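Local coordinates for DynE8 (PDB 4AMM), which is an iterative enediyne polyketide synthase, here represented by its acyltransferase domain, the part that probably loads acyl building blocks for dynemicin assembly, at residues Ala286-Leu289 with Arg290-Ala293; Val320-Leu323 with Val324-Leu327. All coordinates share one frame; numbering follows the deposited sequence.

Contact 1 (Ala286-Leu289 with Arg290-Ala293)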
ATOM      1  N   ALA A 286      16.503 -14.867 -11.235  1.00 15.84           N
ATOM      2  CA  ALA A 286      15.252 -15.470 -11.673  1.00 16.51           C
ATOM      3  C   ALA A 286      15.368 -16.966 -11.816  1.00 17.90           C
ATOM      4  O   ALA A 286      14.401 -17.693 -11.558  1.00 17.50           O
ATOM      5  CB  ALA A 286      14.821 -14.799 -13.011  1.00 16.45           C
ATOM      6  N   GLU A 287      16.518 -17.456 -12.271  1.00 18.68           N
ATOM      7  CA  GLU A 287      16.731 -18.915 -12.335  1.00 20.80           C
ATOM      8  C   GLU A 287      16.729 -19.595 -10.993  1.00 22.27           C
ATOM      9  O   GLU A 287      16.189 -20.713 -10.817  1.00 22.64           O
ATOM     10  CB  GLU A 287      18.043 -19.158 -13.101  1.00 23.10           C
ATOM     11  CG  GLU A 287      18.367 -20.689 -13.361  1.00 32.64           C
ATOM     12  CD  GLU A 287      19.722 -20.945 -14.107  1.00 41.42           C
ATOM     13  OE1 GLU A 287      20.663 -20.118 -14.023  1.00 42.65           O
ATOM     14  OE2 GLU A 287      19.834 -22.016 -14.774  1.00 45.38           O
ATOM     15  N   ALA A 288      17.336 -18.977 -10.004  1.00 20.84           N
ATOM     16  CA  ALA A 288      17.323 -19.540  -8.685  1.00 21.12           C
ATOM     17  C   ALA A 288      15.888 -19.498  -8.094  1.00 20.33           C
ATOM     18  O   ALA A 288      15.351 -20.489  -7.494  1.00 21.38           O
ATOM     19  CB  ALA A 288      18.305 -18.770  -7.731  1.00 21.93           C
ATOM     20  N   LEU A 289      15.159 -18.408  -8.306  1.00 18.22           N
ATOM     21  CA  LEU A 289      13.784 -18.327  -7.879  1.00 19.21           C
ATOM     22  C   LEU A 289      12.961 -19.404  -8.548  1.00 19.30           C
ATOM     23  O   LEU A 289      12.057 -19.976  -7.867  1.00 19.31           O
ATOM     24  CB  LEU A 289      13.231 -16.940  -8.167  1.00 18.34           C
ATOM     25  CG  LEU A 289      11.847 -16.708  -7.641  1.00 21.65           C
ATOM     26  CD1 LEU A 289      11.803 -16.837  -6.119  1.00 20.49           C
ATOM     27  CD2 LEU A 289      11.322 -15.405  -8.102  1.00 22.22           C
ATOM     28  N   ARG A 290      13.234 -19.697  -9.825  1.00 18.90           N
ATOM     29  CA  ARG A 290      12.444 -20.771 -10.457  1.00 18.24           C
ATOM     30  C   ARG A 290      12.555 -22.065  -9.654  1.00 19.92           C
ATOM     31  O   ARG A 290      11.551 -22.801  -9.510  1.00 20.55           O
ATOM     32  CB  ARG A 290      12.955 -21.009 -11.856  1.00 17.63           C
ATOM     33  CG  ARG A 290      12.122 -22.085 -12.612  1.00 22.26           C
ATOM     34  CD  ARG A 290      12.632 -22.297 -14.025  1.00 26.01           C
ATOM     35  NE  ARG A 290      12.230 -21.239 -14.956  1.00 28.87           N
ATOM     36  CZ  ARG A 290      11.057 -21.195 -15.589  1.00 28.65           C
ATOM     37  NH1 ARG A 290      10.146 -22.147 -15.349  1.00 31.55           N
ATOM     38  NH2 ARG A 290      10.784 -20.194 -16.416  1.00 35.23           N
ATOM     39  N   ARG A 291      13.731 -22.370  -9.164  1.00 20.38           N
ATOM     40  CA  ARG A 291      13.853 -23.645  -8.402  1.00 21.34           C
ATOM     41  C   ARG A 291      12.978 -23.638  -7.171  1.00 22.87           C
ATOM     42  O   ARG A 291      12.318 -24.679  -6.855  1.00 22.93           O
ATOM     43  CB  ARG A 291      15.289 -23.911  -8.003  1.00 22.75           C
ATOM     44  CG  ARG A 291      16.211 -24.004  -9.231  1.00 23.46           C
ATOM     45  CD  ARG A 291      17.612 -24.581  -8.863  1.00 30.89           C
ATOM     46  NE  ARG A 291      18.327 -23.698  -7.912  1.00 30.88           N
ATOM     47  CZ  ARG A 291      19.185 -22.727  -8.235  1.00 33.55           C
ATOM     48  NH1 ARG A 291      19.443 -22.448  -9.500  1.00 31.60           N
ATOM     49  NH2 ARG A 291      19.747 -21.999  -7.264  1.00 33.65           N
ATOM     50  N   ALA A 292      12.972 -22.537  -6.440  1.00 19.01           N
ATOM     51  CA  ALA A 292      12.212 -22.468  -5.199  1.00 19.78           C
ATOM     52  C   ALA A 292      10.729 -22.497  -5.512  1.00 19.67           C
ATOM     53  O   ALA A 292       9.933 -23.234  -4.889  1.00 22.75           O
ATOM     54  CB  ALA A 292      12.592 -21.252  -4.375  1.00 20.58           C
ATOM     55  N   ALA A 293      10.331 -21.757  -6.529  1.00 18.64           N
ATOM     56  CA  ALA A 293       8.881 -21.660  -6.818  1.00 19.66           C
ATOM     57  C   ALA A 293       8.256 -22.931  -7.369  1.00 20.58           C
ATOM     58  O   ALA A 293       7.096 -23.200  -7.131  1.00 21.13           O
ATOM     59  CB  ALA A 293       8.587 -20.467  -7.804  1.00 18.89           C
TER

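Contact 2 (Val320-Leu323 with Val324-Leu327)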
ATOM      1  N   VAL A 320       4.736 -19.918 -11.542  1.00 17.92           N
ATOM      2  CA  VAL A 320       6.157 -20.035 -11.631  1.00 17.86           C
ATOM      3  C   VAL A 320       6.650 -19.164 -12.789  1.00 17.97           C
ATOM      4  O   VAL A 320       7.624 -18.359 -12.622  1.00 17.38           O
ATOM      5  CB  VAL A 320       6.577 -21.478 -11.870  1.00 19.50           C
ATOM      6  CG1 VAL A 320       8.075 -21.513 -12.065  1.00 19.55           C
ATOM      7  CG2 VAL A 320       6.196 -22.315 -10.682  1.00 22.99           C
ATOM      8  N   GLU A 321       6.022 -19.222 -13.947  1.00 16.48           N
ATOM      9  CA  GLU A 321       6.509 -18.421 -15.050  1.00 16.46           C
ATOM     10  C   GLU A 321       6.363 -16.909 -14.749  1.00 15.61           C
ATOM     11  O   GLU A 321       7.242 -16.138 -15.143  1.00 16.28           O
ATOM     12  CB  GLU A 321       5.721 -18.744 -16.339  1.00 17.68           C
ATOM     13  CG  GLU A 321       5.822 -20.227 -16.813  1.00 22.36           C
ATOM     14  CD  GLU A 321       7.266 -20.713 -16.942  1.00 27.13           C
ATOM     15  OE1 GLU A 321       8.164 -19.903 -17.296  1.00 32.60           O
ATOM     16  OE2 GLU A 321       7.525 -21.908 -16.664  1.00 32.35           O
ATOM     17  N   VAL A 322       5.235 -16.520 -14.172  1.00 15.83           N
ATOM     18  CA  VAL A 322       4.967 -15.102 -13.945  1.00 15.50           C
ATOM     19  C   VAL A 322       5.940 -14.605 -12.907  1.00 14.63           C
ATOM     20  O   VAL A 322       6.553 -13.491 -13.108  1.00 13.93           O
ATOM     21  CB  VAL A 322       3.525 -14.878 -13.437  1.00 14.57           C
ATOM     22  CG1 VAL A 322       3.270 -13.407 -13.057  1.00 15.77           C
ATOM     23  CG2 VAL A 322       2.510 -15.173 -14.501  1.00 18.99           C
ATOM     24  N   LEU A 323       6.192 -15.319 -11.825  1.00 14.29           N
ATOM     25  CA  LEU A 323       7.062 -14.805 -10.737  1.00 15.06           C
ATOM     26  C   LEU A 323       8.482 -14.860 -11.208  1.00 14.19           C
ATOM     27  O   LEU A 323       9.309 -14.104 -10.666  1.00 16.12           O
ATOM     28  CB  LEU A 323       6.807 -15.570  -9.386  1.00 15.26           C
ATOM     29  CG  LEU A 323       5.404 -15.236  -8.871  1.00 19.02           C
ATOM     30  CD1 LEU A 323       5.200 -15.926  -7.523  1.00 24.56           C
ATOM     31  CD2 LEU A 323       5.133 -13.682  -8.709  1.00 17.69           C
ATOM     32  N   VAL A 324       8.874 -15.672 -12.174  1.00 15.13           N
ATOM     33  CA  VAL A 324      10.245 -15.668 -12.706  1.00 14.66           C
ATOM     34  C   VAL A 324      10.402 -14.483 -13.614  1.00 14.42           C
ATOM     35  O   VAL A 324      11.398 -13.708 -13.407  1.00 15.06           O
ATOM     36  CB  VAL A 324      10.568 -17.028 -13.440  1.00 18.24           C
ATOM     37  CG1 VAL A 324      11.823 -16.906 -14.173  1.00 19.08           C
ATOM     38  CG2 VAL A 324      10.711 -18.184 -12.379  1.00 18.85           C
ATOM     39  N   ARG A 325       9.568 -14.250 -14.609  1.00 13.70           N
ATOM     40  CA  ARG A 325       9.709 -13.065 -15.447  1.00 14.16           C
ATOM     41  C   ARG A 325       9.456 -11.773 -14.696  1.00 13.02           C
ATOM     42  O   ARG A 325       9.846 -10.714 -15.212  1.00 13.59           O
ATOM     43  CB  ARG A 325       8.935 -13.167 -16.757  1.00 15.88           C
ATOM     44  CG  ARG A 325       7.471 -13.011 -16.622  1.00 15.95           C
ATOM     45  CD  ARG A 325       6.937 -12.863 -18.065  1.00 17.42           C
ATOM     46  NE  ARG A 325       5.462 -12.780 -18.127  1.00 18.84           N
ATOM     47  CZ  ARG A 325       4.637 -13.820 -18.140  1.00 20.90           C
ATOM     48  NH1 ARG A 325       5.051 -15.075 -18.144  1.00 20.79           N
ATOM     49  NH2 ARG A 325       3.321 -13.556 -18.271  1.00 25.13           N
ATOM     50  N   GLN A 326       8.836 -11.815 -13.531  1.00 11.78           N
ATOM     51  CA  GLN A 326       8.727 -10.603 -12.668  1.00 10.56           C
ATOM     52  C   GLN A 326      10.089 -10.024 -12.438  1.00 11.86           C
ATOM     53  O   GLN A 326      10.161  -8.788 -12.421  1.00 12.34           O
ATOM     54  CB  GLN A 326       8.162 -10.961 -11.349  1.00 10.93           C
ATOM     55  CG  GLN A 326       7.997  -9.746 -10.403  1.00 12.31           C
ATOM     56  CD  GLN A 326       7.217 -10.021  -9.168  1.00 12.70           C
ATOM     57  OE1 GLN A 326       7.556 -10.943  -8.420  1.00 16.35           O
ATOM     58  NE2 GLN A 326       6.165  -9.265  -8.921  1.00 13.86           N
ATOM     59  N   LEU A 327      11.107 -10.834 -12.282  1.00 10.78           N
ATOM     60  CA  LEU A 327      12.375 -10.263 -11.798  1.00 11.81           C
ATOM     61  C   LEU A 327      13.109  -9.514 -12.887  1.00 10.78           C
ATOM     62  O   LEU A 327      13.838  -8.574 -12.559  1.00 11.21           O
ATOM     63  CB  LEU A 327      13.252 -11.346 -11.263  1.00 13.51           C
ATOM     64  CG  LEU A 327      13.133 -11.606  -9.747  1.00 16.55           C
ATOM     65  CD1 LEU A 327      11.779 -11.825  -9.156  1.00 18.73           C
ATOM     66  CD2 LEU A 327      14.021 -12.743  -9.354  1.00 17.83           C
TER
HETATM   67  O   HOH W   1       8.956 -13.181  -7.946  1.00 18.94           O

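Contact 1 (Ala286-Leu289 with Arg290-Ala293)
A286 accepts the first of four successive i to i+4 bonds in this helical stretch: R290 N donates to A286 O over 2.9 Å. The next two bonds are weak. E287 O takes R291 N at 3.4 Å, and A288 O takes A292 N at 3.3 Å. The carboxylate of E287 and the guanidinium of R291 have opposite charges but no contact, with E287 OE1 and R291 NH1 5.2 Å apart, so any attraction between them is at most a modest, longer-range one. What R291 does instead is fold back over A288. Its CG stands beside the backbone N (chi1 -59°) and the chain then bends at chi3 (-63°), which brings one guanidinium face over A288 CA, offset toward the rim, and NH2 to within 3.6 Å of A288 CB. L289 closes the series with a shorter bond, A293 N to L289 O at 2.8 Å. R290 points its end away from this turn and forms a salt bridge with E321. Around the helix, A288, L289 and A292 pack on helix 191-206 through A204, L197, R201 and A200, while A286, L289 and R290 lie against helix 319-328, so helix 283-294 touches both of these helices.

Contact 2 (Val320-Leu323 with Val324-Leu327)
Three i to i+4 backbone bonds join V320-L323 to V324-L327: V324 N to V320 O, R325 N to E321 O and Q326 N to V322 O. The middle one, 3.0 Å from R325 N to E321 O, is almost straight at the hydrogen (177°), whereas Q326 N meets V322 O at a bent 137°. L323 O accepts a bond from a water at 2.9 Å, and the same water donates to Q326 OE1 at 2.7 Å, bridging backbone to side chain; L327 N bonds to V324 O. V324 CG2, placed beside its own backbone N, comes within 3.1 Å of V320 O and 4.3 Å of V320 CG1. R325 has CG between its N and carbonyl carbon (chi1 74°), sending an extended chain back along the helix until its guanidinium face lies loosely over V322 CA. Q326 runs alongside L323, with OE1 3.7 Å from L323 CD2. Its amide also makes weak bonds to S176 O and R201. Since S176 lies in a GxSxG sequence resembling the nucleophile elbow of acyltransferases, this water-bridged turn of helix probably lies beside the active site.

Both contacts are single-helix contacts between adjoining segments, so neither closes a loop. From the N terminus, contact 1 ends on helix 283-294 before contact 2 begins on helix 319-328; they are in series, neither nested nor crossed. The intervening chain, which includes strand 305-306, brings their centres to about 9 Å apart. The two helices meet through R290 NH2 and E321 OE1, a salt bridge of 2.8 Å, and through packing: R290 CB lies 3.6 Å from V324 CG2, and L289 CD2 lies 3.5 Å from L323 O. L289 and L327 each also touch R201, so helix 191-206 is a neighbour common to both contacts within the acyltransferase domain.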